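Endo-beta-1,2-glucanase (Talaromyces funiculosus, PDB 6IMV) hydrolyses internal beta-1,2-glucosidic bonds of beta-1,2-glucans as an endo-acting glycoside hydrolase. Local coordinates at residues T294-Y299 with A470-V475; P313-D318 with R322-A327. All blocks are in the same frame, centred on the assembly; numbering follows the deposited sequence.

Interaction 1: T294-Y299 with A470-V475; sequences TVQKGY and AEYSRV. With GLC (alpha-D-glucopyranose), chain D; NAG (2-acetamido-2-deoxy-beta-D-glucopyranose), chain H.
Where strand 290-296 of a two-stranded hairpin runs out, its last residue, Gln296, meets Tyr472 of helix 461-475 in a buried contact carried by a single polar bond. Tyr472 OH donates to Gln296 OE1 at 2.5 Å, in the plane of the amide carbonyl and at a C=O...O angle of 152°. The amide and phenol planes are turned 34° apart, and OE1 sits at the edge of the ring, 3.2 Å from Tyr472 CE1. Gln296 spans the gap because its chain is fully extended: CG stands anti to the backbone nitrogen (chi1 178°), and the amide is carried straight out from the strand. Lys308 NZ is a second hydrogen-bond partner of Tyr472 OH, so the phenol oxygen is gripped from two parts of the chain. The contact thus joins the end of strand 290-296 to helix 461-475, more than 170 residues further on, with Phe324 of helix 318-337 packing against both side chains. A leucine in place of Gln296 would remove the acceptor, and the buried Tyr472 hydroxyl would probably lose the mate that helps fix its direction. Beyond the strand the chain turns to sugars. Tyr299 lays one ring face over a glucose, probably part of the bound sophorose, with GLC C6 3.6 Å from Tyr299 CG; Asp247, Glu250 and His304 hydrogen-bond the same glucose. The extended Lys297 points NZ at the carbonyl O7 of an attached NAG, at a separation too short to be trusted in detail.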
loop_
_atom_site.group_PDB
_atom_site.type_symbol
_atom_site.label_atom_id
_atom_site.label_comp_id
_atom_site.label_asym_id
_atom_site.label_seq_id
_atom_site.Cartn_x
_atom_site.Cartn_y
_atom_site.Cartn_z
ATOM N N THR A 294 12.713 20.299 5.464
ATOM C CA THR A 294 11.907 20.513 4.269
ATOM C C THR A 294 11.342 19.177 3.786
ATOM O O THR A 294 12.094 18.208 3.563
ATOM C CB THR A 294 12.713 21.167 3.139
ATOM O OG1 THR A 294 13.280 22.373 3.644
ATOM C CG2 THR A 294 11.866 21.455 1.918
ATOM N N VAL A 295 10.016 19.144 3.616
ATOM C CA VAL A 295 9.317 17.969 3.149
ATOM C C VAL A 295 8.327 18.366 2.056
ATOM O O VAL A 295 7.944 19.532 1.921
ATOM C CB VAL A 295 8.587 17.256 4.304
ATOM C CG1 VAL A 295 9.561 16.793 5.366
ATOM C CG2 VAL A 295 7.494 18.126 4.915
ATOM N N GLN A 296 7.891 17.352 1.309
ATOM C CA GLN A 296 6.688 17.428 0.501
ATOM C C GLN A 296 5.470 17.499 1.427
ATOM O O GLN A 296 5.247 16.598 2.249
ATOM C CB GLN A 296 6.571 16.189 -0.384
ATOM C CG GLN A 296 5.300 16.179 -1.223
ATOM C CD GLN A 296 5.221 14.923 -2.046
ATOM O OE1 GLN A 296 5.648 14.900 -3.196
ATOM N NE2 GLN A 296 4.695 13.870 -1.447
ATOM N N LYS A 297 4.672 18.557 1.270
ATOM C CA LYS A 297 3.454 18.717 2.036
ATOM C C LYS A 297 2.520 17.535 1.747
ATOM O O LYS A 297 2.334 17.155 0.599
ATOM C CB LYS A 297 2.794 20.051 1.698
ATOM C CG LYS A 297 1.673 20.462 2.640
ATOM C CD LYS A 297 1.086 21.801 2.265
ATOM C CE LYS A 297 0.012 22.238 3.232
ATOM N NZ LYS A 297 -0.511 23.572 2.866
ATOM N N GLY A 298 1.985 16.935 2.815
ATOM C CA GLY A 298 1.123 15.770 2.726
ATOM C C GLY A 298 -0.349 16.147 2.646
ATOM O O GLY A 298 -0.725 17.313 2.748
ATOM N N TYR A 299 -1.201 15.139 2.448
ATOM C CA TYR A 299 -2.626 15.347 2.578
ATOM C C TYR A 299 -2.942 15.406 4.079
ATOM O O TYR A 299 -3.355 16.464 4.595
ATOM C CB TYR A 299 -3.415 14.300 1.786
ATOM C CG TYR A 299 -4.862 14.674 1.589
ATOM C CD1 TYR A 299 -5.215 15.764 0.810
ATOM C CD2 TYR A 299 -5.873 13.971 2.220
ATOM C CE1 TYR A 299 -6.541 16.132 0.640
ATOM C CE2 TYR A 299 -7.205 14.316 2.052
ATOM C CZ TYR A 299 -7.539 15.404 1.266
ATOM O OH TYR A 299 -8.849 15.740 1.117
ATOM N N ALA A 470 12.016 16.973 -13.311
ATOM C CA ALA A 470 11.647 18.348 -13.619
ATOM C C ALA A 470 10.654 18.876 -12.580
ATOM O O ALA A 470 10.851 19.970 -12.038
ATOM C CB ALA A 470 11.096 18.460 -15.025
ATOM N N GLU A 471 9.588 18.102 -12.310
ATOM C CA GLU A 471 8.512 18.582 -11.462
ATOM C C GLU A 471 9.054 18.800 -10.043
ATOM O O GLU A 471 8.793 19.843 -9.435
ATOM C CB GLU A 471 7.310 17.632 -11.490
ATOM C CG GLU A 471 6.584 17.585 -12.822
ATOM C CD GLU A 471 5.970 18.896 -13.301
ATOM O OE1 GLU A 471 5.566 19.728 -12.449
ATOM O OE2 GLU A 471 5.913 19.099 -14.525
ATOM N N TYR A 472 9.810 17.823 -9.526
ATOM C CA TYR A 472 10.292 17.868 -8.144
ATOM C C TYR A 472 11.403 18.924 -8.002
ATOM O O TYR A 472 11.392 19.669 -7.028
ATOM C CB TYR A 472 10.708 16.476 -7.655
ATOM C CG TYR A 472 9.575 15.701 -7.028
ATOM C CD1 TYR A 472 9.285 15.837 -5.683
ATOM C CD2 TYR A 472 8.772 14.857 -7.778
ATOM C CE1 TYR A 472 8.222 15.171 -5.100
ATOM C CE2 TYR A 472 7.716 14.164 -7.201
ATOM C CZ TYR A 472 7.440 14.321 -5.855
ATOM O OH TYR A 472 6.403 13.648 -5.274
ATOM N N SER A 473 12.314 19.028 -8.984
ATOM C CA SER A 473 13.441 19.961 -8.864
ATOM C C SER A 473 12.955 21.415 -8.959
ATOM O O SER A 473 13.622 22.311 -8.451
ATOM C CB SER A 473 14.552 19.660 -9.848
ATOM O OG SER A 473 14.137 19.860 -11.185
ATOM N N ARG A 474 11.782 21.644 -9.562
ATOM C CA ARG A 474 11.221 22.995 -9.677
ATOM C C ARG A 474 10.656 23.487 -8.337
ATOM O O ARG A 474 10.640 24.692 -8.084
ATOM C CB ARG A 474 10.129 23.038 -10.756
ATOM C CG ARG A 474 10.688 23.087 -12.170
ATOM C CD ARG A 474 9.661 22.899 -13.265
ATOM N NE ARG A 474 8.797 24.061 -13.365
ATOM C CZ ARG A 474 7.768 24.156 -14.204
ATOM N NH1 ARG A 474 7.547 23.204 -15.097
ATOM N NH2 ARG A 474 6.958 25.194 -14.131
ATOM N N VAL A 475 10.192 22.561 -7.491
ATOM C CA VAL A 475 9.504 22.903 -6.237
ATOM C C VAL A 475 10.468 22.824 -5.040
ATOM O O VAL A 475 10.371 23.663 -4.124
ATOM C CB VAL A 475 8.280 21.994 -6.027
ATOM C CG1 VAL A 475 7.701 22.118 -4.619
ATOM C CG2 VAL A 475 7.212 22.265 -7.081
HETATM C C1 GLC D . -8.375 10.174 -0.812
HETATM C C2 GLC D . -7.760 8.808 -1.022
HETATM C C3 GLC D . -6.473 8.669 -0.229
HETATM C C4 GLC D . -5.497 9.753 -0.653
HETATM C C5 GLC D . -6.155 11.119 -0.450
HETATM C C6 GLC D . -5.280 12.243 -0.997
HETATM O O1 GLC D . -8.793 10.216 0.569
HETATM O O2 GLC D . -8.699 7.830 -0.551
HETATM O O3 GLC D . -5.867 7.393 -0.431
HETATM O O4 GLC D . -4.274 9.619 0.081
HETATM O O5 GLC D . -7.418 11.177 -1.123
HETATM O O6 GLC D . -5.079 12.094 -2.406
HETATM C C1 NAG H . -5.079 22.213 0.341
HETATM C C2 NAG H . -4.748 23.682 0.593
HETATM C C3 NAG H . -5.621 24.524 -0.327
HETATM C C4 NAG H . -5.298 24.153 -1.771
HETATM C C5 NAG H . -5.730 22.695 -1.977
HETATM C C6 NAG H . -5.491 22.184 -3.395
HETATM C C7 NAG H . -4.036 24.239 2.884
HETATM C C8 NAG H . -4.495 24.563 4.264
HETATM N N2 NAG H . -4.989 24.057 1.975
HETATM O O3 NAG H . -5.338 25.893 -0.097
HETATM O O4 NAG H . -5.905 25.081 -2.680
HETATM O O5 NAG H . -4.971 21.893 -1.062
HETATM O O6 NAG H . -4.162 22.524 -3.820
HETATM O O7 NAG H . -2.855 24.129 2.630
#

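Interaction 2: P313-D318 with R322-A327; sequences PYYDID and RVFQNA
Tyr315 of the short 3-10 turn 314-316 lays its phenol end across the base of Phe324, in the second turn of helix 318-337. With CG anti to its carbonyl carbon (chi1 -68°), Tyr315 swings CE1 to 3.5 Å from Phe324 CB, while its OH lies 3.2 Å from the same CB. The two side chains cross at about a right angle, and the rings, centroids 5.8 Å apart and planes inclined by 56°, meet obliquely. Phe392 also meets the Tyr315 ring.

Ile317 is the helix N-cap, and Asp318 opens the first turn: Arg322 N donates to Asp318 O at 2.9 Å, its i to i+4 bond. In Arg322, chi1 (CG anti to the carbonyl carbon) and a nearly straight chi2 (165°) lay CD 3.5 Å from Asp318 OD2; the bend at chi3 then aims the guanidinium. The charged ends do not touch; a water joins them, donating to Asp318 OD2 and accepting from Arg322 NH2 in the guanidinium plane, a bridge doubtful because Asp318 has two conformers. Asp318 OD1 pairs with Arg321, and Arg322 NH1 with Glu482. A carboxylate this near a helix N-terminus is probably stabilised by the helix dipole, whereas its attraction to Arg322 is likely to be mild.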
loop_
_atom_site.group_PDB
_atom_site.type_symbol
_atom_site.label_atom_id
_atom_site.label_comp_id
_atom_site.label_asym_id
_atom_site.label_seq_id
_atom_site.Cartn_x
_atom_site.Cartn_y
_atom_site.Cartn_z
ATOM N N PRO A 313 10.118 3.745 -9.907
ATOM C CA PRO A 313 11.454 4.102 -9.419
ATOM C C PRO A 313 11.671 5.606 -9.169
ATOM O O PRO A 313 12.614 6.197 -9.691
ATOM C CB PRO A 313 12.359 3.572 -10.546
ATOM C CG PRO A 313 11.522 3.719 -11.788
ATOM C CD PRO A 313 10.111 3.396 -11.339
ATOM N N TYR A 314 10.827 6.187 -8.314
ATOM C CA TYR A 314 10.955 7.555 -7.856
ATOM C C TYR A 314 12.337 7.808 -7.231
ATOM O O TYR A 314 12.889 8.886 -7.394
ATOM C CB TYR A 314 9.852 7.869 -6.837
ATOM C CG TYR A 314 8.512 8.153 -7.464
ATOM C CD1 TYR A 314 8.174 9.442 -7.838
ATOM C CD2 TYR A 314 7.589 7.141 -7.697
ATOM C CE1 TYR A 314 6.953 9.723 -8.422
ATOM C CE2 TYR A 314 6.363 7.408 -8.288
ATOM C CZ TYR A 314 6.046 8.705 -8.655
ATOM O OH TYR A 314 4.847 9.006 -9.245
ATOM N N TYR A 315 12.885 6.820 -6.511
ATOM C CA TYR A 315 14.118 7.030 -5.740
ATOM C C TYR A 315 15.373 6.882 -6.613
ATOM O O TYR A 315 16.475 7.047 -6.089
ATOM C CB TYR A 315 14.152 6.117 -4.513
ATOM C CG TYR A 315 13.127 6.448 -3.458
ATOM C CD1 TYR A 315 12.392 7.628 -3.505
ATOM C CD2 TYR A 315 12.886 5.579 -2.401
ATOM C CE1 TYR A 315 11.435 7.919 -2.547
ATOM C CE2 TYR A 315 11.948 5.869 -1.425
ATOM C CZ TYR A 315 11.222 7.047 -1.494
ATOM O OH TYR A 315 10.290 7.352 -0.542
ATOM N N ASP A 316 15.207 6.626 -7.923
ATOM C CA ASP A 316 16.290 6.777 -8.908
ATOM C C ASP A 316 16.629 8.259 -9.102
ATOM O O ASP A 316 17.687 8.571 -9.606
ATOM C CB ASP A 316 15.941 6.157 -10.267
ATOM C CG ASP A 316 15.938 4.639 -10.297
ATOM O OD1 ASP A 316 16.113 4.054 -9.240
ATOM O OD2 ASP A 316 15.758 4.061 -11.387
ATOM N N ILE A 317 15.711 9.169 -8.749
ATOM C CA ILE A 317 15.930 10.612 -8.875
ATOM C C ILE A 317 16.381 11.137 -7.505
ATOM O O ILE A 317 15.642 11.028 -6.525
ATOM C CB ILE A 317 14.662 11.331 -9.385
ATOM C CG1 ILE A 317 14.236 10.848 -10.779
ATOM C CG2 ILE A 317 14.855 12.840 -9.372
ATOM C CD1 ILE A 317 13.448 9.553 -10.788
ATOM N N ASP A 318 17.586 11.721 -7.455
ATOM C CA ASP A 318 18.237 12.054 -6.191
ATOM C C ASP A 318 17.446 13.142 -5.447
ATOM O O ASP A 318 17.298 13.048 -4.245
ATOM C CB ASP A 318 19.697 12.475 -6.376
ATOM C CG ASP A 318 20.466 12.554 -5.062
ATOM O OD1 ASP A 318 20.345 11.615 -4.253
ATOM O OD2 ASP A 318 21.153 13.570 -4.844
ATOM N N ARG A 322 16.002 12.525 -1.709
ATOM C CA ARG A 322 16.372 13.438 -0.603
ATOM C C ARG A 322 15.115 13.989 0.090
ATOM O O ARG A 322 15.051 14.022 1.309
ATOM C CB ARG A 322 17.251 14.585 -1.120
ATOM C CG ARG A 322 18.689 14.184 -1.422
ATOM C CD ARG A 322 19.406 15.233 -2.252
ATOM N NE ARG A 322 19.470 16.526 -1.577
ATOM C CZ ARG A 322 19.407 17.713 -2.180
ATOM N NH1 ARG A 322 19.372 18.810 -1.448
ATOM N NH2 ARG A 322 19.351 17.815 -3.497
ATOM N N VAL A 323 14.127 14.426 -0.692
ATOM C CA VAL A 323 12.879 14.974 -0.149
ATOM C C VAL A 323 12.148 13.887 0.646
ATOM O O VAL A 323 11.604 14.150 1.719
ATOM C CB VAL A 323 11.994 15.565 -1.262
ATOM C CG1 VAL A 323 10.578 15.831 -0.782
ATOM C CG2 VAL A 323 12.611 16.838 -1.834
ATOM N N PHE A 324 12.137 12.661 0.125
ATOM C CA PHE A 324 11.426 11.569 0.794
ATOM C C PHE A 324 12.238 11.030 1.986
ATOM O O PHE A 324 11.647 10.545 2.954
ATOM C CB PHE A 324 11.028 10.490 -0.217
ATOM C CG PHE A 324 9.762 10.835 -0.961
ATOM C CD1 PHE A 324 9.762 11.815 -1.938
ATOM C CD2 PHE A 324 8.562 10.213 -0.651
ATOM C CE1 PHE A 324 8.596 12.132 -2.625
ATOM C CE2 PHE A 324 7.395 10.550 -1.316
ATOM C CZ PHE A 324 7.416 11.493 -2.318
ATOM N N GLN A 325 13.570 11.135 1.934
ATOM C CA GLN A 325 14.389 10.817 3.101
ATOM C C GLN A 325 14.058 11.820 4.222
ATOM O O GLN A 325 13.880 11.444 5.369
ATOM C CB GLN A 325 15.884 10.806 2.764
ATOM C CG GLN A 325 16.735 10.208 3.881
ATOM C CD GLN A 325 18.162 9.890 3.496
ATOM O OE1 GLN A 325 18.653 10.277 2.450
ATOM N NE2 GLN A 325 18.863 9.202 4.374
ATOM N N ASN A 326 13.974 13.107 3.873
ATOM C CA ASN A 326 13.596 14.151 4.826
ATOM C C ASN A 326 12.253 13.803 5.488
ATOM O O ASN A 326 12.084 14.031 6.675
ATOM C CB ASN A 326 13.542 15.527 4.159
ATOM C CG ASN A 326 14.860 16.274 4.180
ATOM O OD1 ASN A 326 15.915 15.701 4.459
ATOM N ND2 ASN A 326 14.799 17.570 3.898
ATOM N N ALA A 327 11.305 13.252 4.716
ATOM C CA ALA A 327 9.984 12.902 5.244
ATOM C C ALA A 327 10.137 11.998 6.470
ATOM O O ALA A 327 9.357 12.110 7.417
ATOM C CB ALA A 327 9.136 12.234 4.185
HETATM O O HOH W 1 19.806 15.697 -5.330
#

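Helix 318-337 carries one segment of interaction 2 and, through Phe324, packs against both side chains of interaction 1: the Phe324 ring lies on Gln296 and Tyr472, while its CB carries the phenol of interaction 2. Thr294 and Asn326 add a probable hydrogen bond between strand 290-296 and the helix. Interaction 1 is long-range and buried, resting on one directed bond between neutral groups; interaction 2 is local, nested within the chain loop that interaction 1 closes, and grades from an aromatic pair on the inner side to charged groups and a water at the exposed helix start. Only 294-299 also reaches bound sugars.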